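Local structure of 1-pyrroline-5-carboxylate dehydrogenase (Thermus thermophilus, 1UZB) at residues 164-174 with 505-516. The protein probably catalyses the oxidation of 1-pyrroline-5-carboxylate (through its open semialdehyde form) to glutamate, as a member of the aldehyde dehydrogenase family. Residues are numbered along the deposited sequence; the frame is centred on the assembly and turned at random. Where two conformers were deposited one is given.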
ATOM      1  N   GLY A 164      16.727  12.035  16.929  1.00  8.97           N
ATOM      2  CA  GLY A 164      17.725  11.414  17.791  1.00  8.65           C
ATOM      3  C   GLY A 164      17.265  10.302  18.712  1.00  7.53           C
ATOM      4  O   GLY A 164      17.982   9.936  19.649  1.00  8.00           O
ATOM      5  N   GLU A 165      16.091   9.749  18.434  1.00  7.12           N
ATOM      6  CA  GLU A 165      15.523   8.692  19.259  1.00  7.85           C
ATOM      7  C   GLU A 165      14.861   7.581  18.473  1.00  6.95           C
ATOM      8  O   GLU A 165      14.386   7.780  17.353  1.00  7.63           O
ATOM      9  CB  GLU A 165      14.426   9.251  20.162  1.00  8.80           C
ATOM     10  CG  GLU A 165      14.843  10.076  21.342  1.00 12.25           C
ATOM     11  CD  GLU A 165      13.646  10.459  22.202  1.00 11.79           C
ATOM     12  OE1 GLU A 165      13.859  11.035  23.286  1.00 13.50           O
ATOM     13  OE2 GLU A 165      12.490  10.187  21.791  1.00 10.33           O
ATOM     14  N   ASP A 166      14.823   6.407  19.087  1.00  7.22           N
ATOM     15  CA  ASP A 166      14.108   5.280  18.516  1.00  6.46           C
ATOM     16  C   ASP A 166      12.905   5.154  19.449  1.00  6.17           C
ATOM     17  O   ASP A 166      13.060   5.093  20.670  1.00  6.90           O
ATOM     18  CB  ASP A 166      14.937   3.995  18.566  1.00  7.98           C
ATOM     19  CG  ASP A 166      14.203   2.811  17.958  1.00  9.57           C
ATOM     20  OD1 ASP A 166      13.787   1.900  18.709  1.00  9.94           O
ATOM     21  OD2 ASP A 166      14.039   2.795  16.721  1.00 13.00           O
ATOM     22  N   ASN A 167      11.707   5.168  18.878  1.00  5.71           N
ATOM     23  CA  ASN A 167      10.486   5.029  19.659  1.00  5.79           C
ATOM     24  C   ASN A 167       9.749   3.831  19.118  1.00  7.20           C
ATOM     25  O   ASN A 167       9.270   3.833  17.985  1.00  7.97           O
ATOM     26  CB  ASN A 167       9.652   6.304  19.568  1.00  5.56           C
ATOM     27  CG  ASN A 167      10.184   7.389  20.475  1.00  6.00           C
ATOM     28  OD1 ASN A 167      10.011   7.327  21.691  1.00  5.29           O
ATOM     29  ND2 ASN A 167      10.861   8.376  19.899  1.00  6.94           N
ATOM     30  N   GLU A 168       9.676   2.802  19.946  1.00  6.07           N
ATOM     31  CA  GLU A 168       9.066   1.544  19.564  1.00  5.93           C
ATOM     32  C   GLU A 168       7.948   1.126  20.502  1.00  5.24           C
ATOM     33  O   GLU A 168       8.172   0.949  21.697  1.00  7.53           O
ATOM     34  CB  GLU A 168      10.159   0.477  19.561  1.00  7.16           C
ATOM     35  CG  GLU A 168       9.765  -0.879  19.036  1.00  7.52           C
ATOM     36  CD  GLU A 168      10.913  -1.855  19.147  1.00  8.13           C
ATOM     37  OE1 GLU A 168      11.135  -2.384  20.256  1.00  8.35           O
ATOM     38  OE2 GLU A 168      11.609  -2.069  18.133  1.00  9.62           O
ATOM     39  N   SER A 169       6.745   0.988  19.958  1.00  4.94           N
ATOM     40  CA  SER A 169       5.599   0.546  20.741  1.00  5.51           C
ATOM     41  C   SER A 169       5.183  -0.828  20.230  1.00  4.24           C
ATOM     42  O   SER A 169       5.180  -1.090  19.018  1.00  5.83           O
ATOM     43  CB  SER A 169       4.446   1.543  20.631  1.00  4.33           C
ATOM     44  OG  SER A 169       4.698   2.668  21.458  1.00  5.36           O
ATOM     45  N   PHE A 170       4.846  -1.715  21.159  1.00  4.52           N
ATOM     46  CA  PHE A 170       4.468  -3.070  20.800  1.00  4.97           C
ATOM     47  C   PHE A 170       3.514  -3.679  21.812  1.00  4.91           C
ATOM     48  O   PHE A 170       3.396  -3.206  22.944  1.00  5.26           O
ATOM     49  CB  PHE A 170       5.722  -3.951  20.663  1.00  5.54           C
ATOM     50  CG  PHE A 170       6.633  -3.919  21.863  1.00  5.14           C
ATOM     51  CD1 PHE A 170       7.636  -2.956  21.978  1.00  4.98           C
ATOM     52  CD2 PHE A 170       6.501  -4.864  22.870  1.00  5.30           C
ATOM     53  CE1 PHE A 170       8.494  -2.944  23.082  1.00  7.36           C
ATOM     54  CE2 PHE A 170       7.351  -4.859  23.973  1.00  6.82           C
ATOM     55  CZ  PHE A 170       8.351  -3.898  24.077  1.00  6.64           C
ATOM     56  N   TYR A 171       2.833  -4.736  21.390  1.00  4.78           N
ATOM     57  CA  TYR A 171       1.881  -5.421  22.245  1.00  5.56           C
ATOM     58  C   TYR A 171       2.470  -6.620  22.960  1.00  5.53           C
ATOM     59  O   TYR A 171       3.393  -7.278  22.469  1.00  6.73           O
ATOM     60  CB  TYR A 171       0.671  -5.885  21.433  1.00  5.70           C
ATOM     61  CG  TYR A 171      -0.070  -4.760  20.767  1.00  6.13           C
ATOM     62  CD1 TYR A 171      -0.021  -4.587  19.385  1.00  5.73           C
ATOM     63  CD2 TYR A 171      -0.809  -3.852  21.523  1.00  6.59           C
ATOM     64  CE1 TYR A 171      -0.688  -3.532  18.771  1.00  6.68           C
ATOM     65  CE2 TYR A 171      -1.481  -2.795  20.920  1.00  7.29           C
ATOM     66  CZ  TYR A 171      -1.415  -2.643  19.544  1.00  7.53           C
ATOM     67  OH  TYR A 171      -2.079  -1.601  18.941  1.00  9.61           O
ATOM     68  N   VAL A 172       1.922  -6.888  24.138  1.00  5.37           N
ATOM     69  CA  VAL A 172       2.337  -8.030  24.925  1.00  6.35           C
ATOM     70  C   VAL A 172       1.091  -8.629  25.561  1.00  5.67           C
ATOM     71  O   VAL A 172       0.127  -7.919  25.858  1.00  5.13           O
ATOM     72  CB  VAL A 172       3.363  -7.620  25.996  1.00  8.16           C
ATOM     73  CG1 VAL A 172       4.564  -7.002  25.307  1.00 11.17           C
ATOM     74  CG2 VAL A 172       2.757  -6.629  26.977  1.00  9.35           C
ATOM     75  N   PRO A 173       1.073  -9.955  25.736  1.00  5.84           N
ATOM     76  CA  PRO A 173      -0.084 -10.617  26.343  1.00  4.66           C
ATOM     77  C   PRO A 173      -0.231 -10.230  27.811  1.00  5.49           C
ATOM     78  O   PRO A 173       0.720  -9.754  28.436  1.00  7.41           O
ATOM     79  CB  PRO A 173       0.219 -12.100  26.131  1.00  5.72           C
ATOM     80  CG  PRO A 173       1.715 -12.144  26.165  1.00  6.45           C
ATOM     81  CD  PRO A 173       2.108 -10.933  25.359  1.00  7.52           C
ATOM     82  N   LEU A 174      -1.426 -10.440  28.350  1.00  5.29           N
ATOM     83  CA  LEU A 174      -1.742 -10.078  29.729  1.00  5.73           C
ATOM     84  C   LEU A 174      -1.274 -11.058  30.796  1.00  6.47           C
ATOM     85  O   LEU A 174      -0.714 -10.647  31.811  1.00  7.16           O
ATOM     86  CB  LEU A 174      -3.252  -9.879  29.871  1.00  6.34           C
ATOM     87  CG  LEU A 174      -3.911  -8.887  28.910  1.00  5.76           C
ATOM     88  CD1 LEU A 174      -5.424  -8.936  29.070  1.00  6.40           C
ATOM     89  CD2 LEU A 174      -3.376  -7.493  29.184  1.00  8.00           C
ATOM     90  N   LEU A 505      -8.155  -7.230  22.718  1.00  5.59           N
ATOM     91  CA  LEU A 505      -8.695  -7.297  24.070  1.00  4.71           C
ATOM     92  C   LEU A 505      -7.803  -8.076  25.030  1.00  5.00           C
ATOM     93  O   LEU A 505      -7.880  -7.900  26.249  1.00  5.75           O
ATOM     94  CB  LEU A 505     -10.074  -7.955  24.039  1.00  7.10           C
ATOM     95  CG  LEU A 505     -11.142  -7.271  23.185  1.00 10.10           C
ATOM     96  CD1 LEU A 505     -12.369  -8.162  23.121  1.00 11.36           C
ATOM     97  CD2 LEU A 505     -11.483  -5.911  23.762  1.00 11.32           C
ATOM     98  N   PHE A 506      -6.945  -8.927  24.481  1.00  5.11           N
ATOM     99  CA  PHE A 506      -6.076  -9.758  25.303  1.00  4.12           C
ATOM    100  C   PHE A 506      -4.614  -9.329  25.260  1.00  5.49           C
ATOM    101  O   PHE A 506      -3.708 -10.120  25.540  1.00  5.79           O
ATOM    102  CB  PHE A 506      -6.233 -11.217  24.869  1.00  5.87           C
ATOM    103  CG  PHE A 506      -7.665 -11.676  24.884  0.50  5.59           C
ATOM    104  CD1 PHE A 506      -8.459 -11.577  23.745  0.50  6.69           C
ATOM    105  CD2 PHE A 506      -8.245 -12.129  26.062  0.50  6.02           C
ATOM    106  CE1 PHE A 506      -9.810 -11.921  23.783  0.50  7.22           C
ATOM    107  CE2 PHE A 506      -9.592 -12.474  26.110  0.50  7.45           C
ATOM    108  CZ  PHE A 506     -10.375 -12.369  24.969  0.50  6.86           C
ATOM    109  N   LEU A 507      -4.398  -8.056  24.940  1.00  4.53           N
ATOM    110  CA  LEU A 507      -3.063  -7.480  24.843  1.00  4.72           C
ATOM    111  C   LEU A 507      -2.993  -6.120  25.524  1.00  4.08           C
ATOM    112  O   LEU A 507      -4.005  -5.429  25.665  1.00  5.11           O
ATOM    113  CB  LEU A 507      -2.689  -7.273  23.372  1.00  6.00           C
ATOM    114  CG  LEU A 507      -2.579  -8.505  22.478  1.00  4.69           C
ATOM    115  CD1 LEU A 507      -2.569  -8.079  21.017  1.00  6.53           C
ATOM    116  CD2 LEU A 507      -1.315  -9.276  22.830  1.00  6.94           C
ATOM    117  N   GLU A 508      -1.793  -5.753  25.956  1.00  4.83           N
ATOM    118  CA  GLU A 508      -1.555  -4.437  26.525  1.00  5.95           C
ATOM    119  C   GLU A 508      -0.365  -3.886  25.737  1.00  6.34           C
ATOM    120  O   GLU A 508       0.367  -4.652  25.101  1.00  7.76           O
ATOM    121  CB  GLU A 508      -1.308  -4.491  28.046  1.00  8.07           C
ATOM    122  CG  GLU A 508      -0.260  -5.453  28.570  1.00  8.69           C
ATOM    123  CD  GLU A 508      -0.320  -5.565  30.092  1.00  9.36           C
ATOM    124  OE1 GLU A 508      -1.092  -4.802  30.715  1.00 10.70           O
ATOM    125  OE2 GLU A 508       0.400  -6.407  30.668  1.00 12.20           O
ATOM    126  N   MET A 509      -0.186  -2.570  25.745  1.00  4.16           N
ATOM    127  CA  MET A 509       0.881  -1.947  24.968  1.00  5.07           C
ATOM    128  C   MET A 509       2.007  -1.344  25.788  1.00  4.64           C
ATOM    129  O   MET A 509       1.776  -0.733  26.832  1.00  5.73           O
ATOM    130  CB  MET A 509       0.291  -0.853  24.074  1.00  4.95           C
ATOM    131  CG  MET A 509       1.260  -0.319  23.022  1.00  5.90           C
ATOM    132  SD  MET A 509       0.792   1.285  22.315  1.00  6.48           S
ATOM    133  CE  MET A 509      -0.783   0.907  21.572  1.00  9.65           C
ATOM    134  N   LYS A 510       3.230  -1.508  25.286  1.00  5.05           N
ATOM    135  CA  LYS A 510       4.417  -0.952  25.921  1.00  5.35           C
ATOM    136  C   LYS A 510       5.091  -0.017  24.912  1.00  5.54           C
ATOM    137  O   LYS A 510       5.143  -0.319  23.719  1.00  5.30           O
ATOM    138  CB  LYS A 510       5.386  -2.070  26.321  1.00  5.45           C
ATOM    139  CG  LYS A 510       6.599  -1.592  27.116  1.00  5.90           C
ATOM    140  CD  LYS A 510       7.433  -2.765  27.610  1.00  6.15           C
ATOM    141  CE  LYS A 510       8.568  -2.288  28.497  1.00  6.19           C
ATOM    142  NZ  LYS A 510       9.388  -3.422  28.999  1.00  6.96           N
ATOM    143  N   ALA A 511       5.586   1.121  25.391  1.00  4.83           N
ATOM    144  CA  ALA A 511       6.274   2.092  24.542  1.00  4.49           C
ATOM    145  C   ALA A 511       7.681   2.271  25.093  1.00  5.14           C
ATOM    146  O   ALA A 511       7.858   2.649  26.255  1.00  5.23           O
ATOM    147  CB  ALA A 511       5.533   3.425  24.548  1.00  5.39           C
ATOM    148  N   VAL A 512       8.680   1.992  24.263  1.00  5.16           N
ATOM    149  CA  VAL A 512      10.072   2.096  24.680  1.00  5.71           C
ATOM    150  C   VAL A 512      10.845   3.069  23.802  1.00  6.43           C
ATOM    151  O   VAL A 512      10.875   2.937  22.578  1.00  6.44           O
ATOM    152  CB  VAL A 512      10.749   0.720  24.630  1.00  5.38           C
ATOM    153  CG1 VAL A 512      12.165   0.810  25.169  1.00  6.59           C
ATOM    154  CG2 VAL A 512       9.932  -0.278  25.442  1.00  5.94           C
ATOM    155  N   ALA A 513      11.475   4.043  24.441  1.00  5.03           N
ATOM    156  CA  ALA A 513      12.241   5.059  23.738  1.00  5.58           C
ATOM    157  C   ALA A 513      13.712   5.009  24.122  1.00  6.89           C
ATOM    158  O   ALA A 513      14.046   4.845  25.299  1.00  8.84           O
ATOM    159  CB  ALA A 513      11.683   6.441  24.069  1.00  6.87           C
ATOM    160  N   GLU A 514      14.591   5.119  23.132  1.00  6.24           N
ATOM    161  CA  GLU A 514      16.018   5.168  23.410  1.00  6.42           C
ATOM    162  C   GLU A 514      16.584   6.420  22.768  1.00  5.91           C
ATOM    163  O   GLU A 514      16.450   6.623  21.559  1.00  6.77           O
ATOM    164  CB  GLU A 514      16.799   3.961  22.865  1.00  7.61           C
ATOM    165  CG  GLU A 514      18.295   4.114  23.196  1.00  8.96           C
ATOM    166  CD  GLU A 514      19.189   2.979  22.732  1.00  8.71           C
ATOM    167  OE1 GLU A 514      18.679   1.916  22.327  1.00  8.33           O
ATOM    168  OE2 GLU A 514      20.427   3.161  22.790  1.00  9.74           O
ATOM    169  N   ARG A 515      17.191   7.271  23.587  1.00  7.26           N
ATOM    170  CA  ARG A 515      17.823   8.481  23.084  1.00  7.28           C
ATOM    171  C   ARG A 515      19.274   8.086  22.835  1.00  7.53           C
ATOM    172  O   ARG A 515      19.990   7.704  23.763  1.00  7.76           O
ATOM    173  CB  ARG A 515      17.748   9.604  24.117  1.00  8.16           C
ATOM    174  CG  ARG A 515      18.353  10.907  23.624  0.50  9.55           C
ATOM    175  CD  ARG A 515      18.013  12.055  24.548  0.50 11.96           C
ATOM    176  NE  ARG A 515      16.573  12.295  24.601  0.50 14.57           N
ATOM    177  CZ  ARG A 515      16.008  13.284  25.285  0.50 15.79           C
ATOM    178  NH1 ARG A 515      14.691  13.430  25.279  0.50 17.28           N
ATOM    179  NH2 ARG A 515      16.763  14.129  25.972  0.50 17.31           N
ATOM    180  N   PHE A 516      19.702   8.163  21.583  1.00  8.06           N
ATOM    181  CA  PHE A 516      21.062   7.772  21.226  1.00  9.59           C
ATOM    182  C   PHE A 516      22.143   8.773  21.609  1.00 11.05           C
ATOM    183  O   PHE A 516      23.286   8.325  21.843  1.00 12.52           O
ATOM    184  CB  PHE A 516      21.135   7.462  19.732  1.00  8.73           C
ATOM    185  CG  PHE A 516      20.221   6.354  19.312  1.00  7.37           C
ATOM    186  CD1 PHE A 516      19.153   6.603  18.458  1.00  7.93           C
ATOM    187  CD2 PHE A 516      20.410   5.062  19.796  1.00  6.87           C
ATOM    188  CE1 PHE A 516      18.283   5.581  18.094  1.00  9.49           C
ATOM    189  CE2 PHE A 516      19.546   4.035  19.438  1.00  8.07           C
ATOM    190  CZ  PHE A 516      18.479   4.297  18.586  1.00  7.95           C
ATOM    191  OXT PHE A 516      21.846   9.982  21.655  1.00 13.68           O
TER
HETATM  192  O   HOH W   1      20.216  11.410  20.228  1.00 11.98           O
HETATM  193  O   HOH W   2      13.283   1.943  21.369  1.00  7.85           O
HETATM  194  O   HOH W   3       2.100  -8.256  30.047  1.00 13.69           O
HETATM  195  O   HOH W   4      -0.806  -7.963  32.480  1.00  7.39           O
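Gly164 O accepts a hydrogen bond from Phe516 N at 3.1 Å, closing the far end of the two-stranded antiparallel arm of the aldehyde dehydrogenase oligomerisation domain, which reaches out from the body of the chain to pack against two neighbouring subunits. A water bridges the same carbonyl to Phe516 OXT. Glu165 swings CG anti to its carbonyl carbon (chi1 -74°) and runs extended to Arg515, whose NE and NH1, in the conformer given, both donate to OE1 from within the guanidinium plane, NH1 at 3.2 Å; OE1 also pairs with Arg473 of a second subunit, while OE2 takes a bond from Asn167 ND2, whose amide also meets Gln483 of that subunit. An alanine in place of Glu165 would probably leave both arginines without their shared carboxylate and Asn167 ND2 without this acceptor. Asp166 CB packs against Phe516 CZ at 3.6 Å. From here on, paired backbone bonds join Asp166 to Glu514, Glu168 to Val512, Phe170 to Lys510 and Val172 to Glu508; residues 511-514 also pair with a parallel strand of the second subunit, extending the sheet across the interface. Phe170 lies alongside Lys510, CZ 3.8 Å from CD, with Lys510 O over one ring face. On the other side of the sheet, Tyr171 CE2 meets Met509 CE, the thioether chain bending at chi3 (-61°). Leu174 CD2 rests 3.7 Å from Glu508 CD, and waters link Glu508 OE2 to Pro173 O and Leu174 O.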